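Long-range contact in isochorismatase family protein (Enterococcus faecalis, PDB 2A67), which is of unknown specific function but is probably a hydrolase of the isochorismatase family: residues L8-Q13 / L104-V109. Numbering follows the deposited sequence.
Sequences LLIDFQ and LEIAGV
L8 and I10 on one strand alternate with E105, A107 and V109 on the other in a parallel ladder, the two strand axes diverging by 13°. L8 N donates to E105 O at 2.8 Å, almost straight at 174°; L8 O then accepts from A107 N, I10 N gives to A107 O, and I10 O receives V109 N.

I10 reads as a path along this ladder. I10 CB lies 3.6 Å from A107 O, and I10 CG1, set beside its own backbone N by a chi1 of -59°, stays 3.7 Å from that same oxygen. I10 CG2, anti to the backbone N, lies 3.9 Å from V109 O. At the tip, I10 CD1 meets I106 CG2 at 3.6 Å, the two side chains lying at a slant to each other. Helix 111-125, through C114 and T118, also touches this side chain.

Strands 5-10 and 103-109 are neighbours in the middle of a parallel sheet ordered 3-2-1-4-5-6, an alpha/beta core with helices on both faces. The strand 5-10 ends at I10; the next residue, D11, forms a salt bridge through OD2 with K81, and its side chain also touches C114, consistent with the Asp-Lys-Cys grouping of nicotinamidase-like relatives.

On the face opposite to L8, I10 and I106, L9 CD2 meets A107 CB at 3.8 Å. F12, centre of an inverse gamma turn, folds its ring back over G108: F12 CZ comes within 3.3 Å of G108 CA, which lies over a ring face, while F12 CE1 is 4.0 Å from V109 CG1. Helix 26-42 packs here, V33 touching both L9 and F12.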
loop_
_atom_site.group_PDB
_atom_site.type_symbol
_atom_site.label_atom_id
_atom_site.label_comp_id
_atom_site.label_asym_id
_atom_site.label_seq_id
_atom_site.Cartn_x
_atom_site.Cartn_y
_atom_site.Cartn_z
ATOM N N LEU D 8 -15.359 6.291 -4.655
ATOM C CA LEU D 8 -14.223 6.246 -5.522
ATOM C C LEU D 8 -14.134 4.842 -6.145
ATOM O O LEU D 8 -13.856 3.858 -5.432
ATOM C CB LEU D 8 -12.951 6.621 -4.744
ATOM C CG LEU D 8 -11.628 6.688 -5.571
ATOM C CD1 LEU D 8 -11.748 7.851 -6.585
ATOM C CD2 LEU D 8 -10.458 6.900 -4.604
ATOM N N LEU D 9 -14.365 4.757 -7.467
ATOM C CA LEU D 9 -14.579 3.472 -8.140
ATOM C C LEU D 9 -13.436 3.226 -9.121
ATOM O O LEU D 9 -13.359 3.899 -10.138
ATOM C CB LEU D 9 -15.938 3.456 -8.870
ATOM C CG LEU D 9 -17.195 3.703 -7.975
ATOM C CD1 LEU D 9 -18.415 3.714 -8.820
ATOM C CD2 LEU D 9 -17.285 2.649 -6.884
ATOM N N ILE D 10 -12.569 2.269 -8.792
ATOM C CA ILE D 10 -11.255 2.182 -9.402
ATOM C C ILE D 10 -11.187 1.117 -10.516
ATOM O O ILE D 10 -11.405 -0.092 -10.310
ATOM C CB ILE D 10 -10.135 1.958 -8.341
ATOM C CG1 ILE D 10 -10.113 3.093 -7.308
ATOM C CG2 ILE D 10 -8.720 1.762 -9.066
ATOM C CD1 ILE D 10 -9.370 2.701 -6.034
ATOM N N ASP D 11 -10.879 1.603 -11.708
ATOM C CA ASP D 11 -10.496 0.758 -12.868
ATOM C C ASP D 11 -11.499 -0.317 -13.215
ATOM O O ASP D 11 -11.110 -1.440 -13.554
ATOM C CB ASP D 11 -9.119 0.083 -12.652
ATOM C CG ASP D 11 -7.945 1.069 -12.597
ATOM O OD1 ASP D 11 -8.108 2.282 -12.783
ATOM O OD2 ASP D 11 -6.809 0.619 -12.358
ATOM N N PHE D 12 -12.778 0.005 -13.152
ATOM C CA PHE D 12 -13.833 -0.880 -13.606
ATOM C C PHE D 12 -14.007 -0.778 -15.122
ATOM O O PHE D 12 -15.058 -0.322 -15.617
ATOM C CB PHE D 12 -15.158 -0.517 -12.942
ATOM C CG PHE D 12 -15.299 -1.018 -11.549
ATOM C CD1 PHE D 12 -15.147 -2.388 -11.262
ATOM C CD2 PHE D 12 -15.628 -0.141 -10.519
ATOM C CE1 PHE D 12 -15.341 -2.858 -9.934
ATOM C CE2 PHE D 12 -15.816 -0.607 -9.186
ATOM C CZ PHE D 12 -15.677 -1.948 -8.908
ATOM N N GLN D 13 -12.997 -1.258 -15.845
ATOM C CA GLN D 13 -12.911 -1.135 -17.310
ATOM C C GLN D 13 -12.917 -2.516 -18.023
ATOM O O GLN D 13 -12.344 -3.495 -17.516
ATOM C CB GLN D 13 -11.639 -0.365 -17.662
ATOM C CG GLN D 13 -11.501 1.031 -16.933
ATOM C CD GLN D 13 -10.093 1.529 -16.983
ATOM O OE1 GLN D 13 -9.349 1.388 -16.033
ATOM N NE2 GLN D 13 -9.702 2.103 -18.116
ATOM N N LEU D 104 -13.708 8.825 1.770
ATOM C CA LEU D 104 -13.720 8.123 0.492
ATOM C C LEU D 104 -14.236 6.748 0.769
ATOM O O LEU D 104 -13.676 6.043 1.602
ATOM C CB LEU D 104 -12.249 7.946 -0.031
ATOM C CG LEU D 104 -11.550 9.259 -0.364
ATOM C CD1 LEU D 104 -10.066 9.008 -0.737
ATOM C CD2 LEU D 104 -12.355 9.953 -1.521
ATOM N N GLU D 105 -15.269 6.354 0.042
ATOM C CA GLU D 105 -15.721 4.954 0.009
ATOM C C GLU D 105 -15.152 4.312 -1.264
ATOM O O GLU D 105 -15.521 4.684 -2.368
ATOM C CB GLU D 105 -17.262 4.835 -0.013
ATOM C CG GLU D 105 -17.735 3.375 0.035
ATOM C CD GLU D 105 -19.266 3.236 0.113
ATOM O OE1 GLU D 105 -19.967 4.204 0.546
ATOM O OE2 GLU D 105 -19.740 2.133 -0.224
ATOM N N ILE D 106 -14.315 3.302 -1.100
ATOM C CA ILE D 106 -13.510 2.781 -2.211
ATOM C C ILE D 106 -13.949 1.403 -2.687
ATOM O O ILE D 106 -14.244 0.505 -1.895
ATOM C CB ILE D 106 -12.009 2.779 -1.791
ATOM C CG1 ILE D 106 -11.551 4.232 -1.555
ATOM C CG2 ILE D 106 -11.087 2.132 -2.907
ATOM C CD1 ILE D 106 -10.298 4.427 -0.701
ATOM N N ALA D 107 -13.945 1.210 -4.004
ATOM C CA ALA D 107 -14.232 -0.090 -4.615
ATOM C C ALA D 107 -13.390 -0.158 -5.905
ATOM O O ALA D 107 -12.934 0.887 -6.403
ATOM C CB ALA D 107 -15.751 -0.204 -4.937
ATOM N N GLY D 108 -13.109 -1.368 -6.370
ATOM C CA GLY D 108 -12.585 -1.527 -7.754
ATOM C C GLY D 108 -11.766 -2.762 -7.901
ATOM O O GLY D 108 -11.887 -3.694 -7.115
ATOM N N VAL D 109 -10.893 -2.736 -8.915
ATOM C CA VAL D 109 -10.019 -3.839 -9.304
ATOM C C VAL D 109 -8.683 -3.203 -9.718
ATOM O O VAL D 109 -8.660 -2.014 -10.057
ATOM C CB VAL D 109 -10.623 -4.640 -10.533
ATOM C CG1 VAL D 109 -12.067 -5.158 -10.206
ATOM C CG2 VAL D 109 -10.693 -3.723 -11.759
#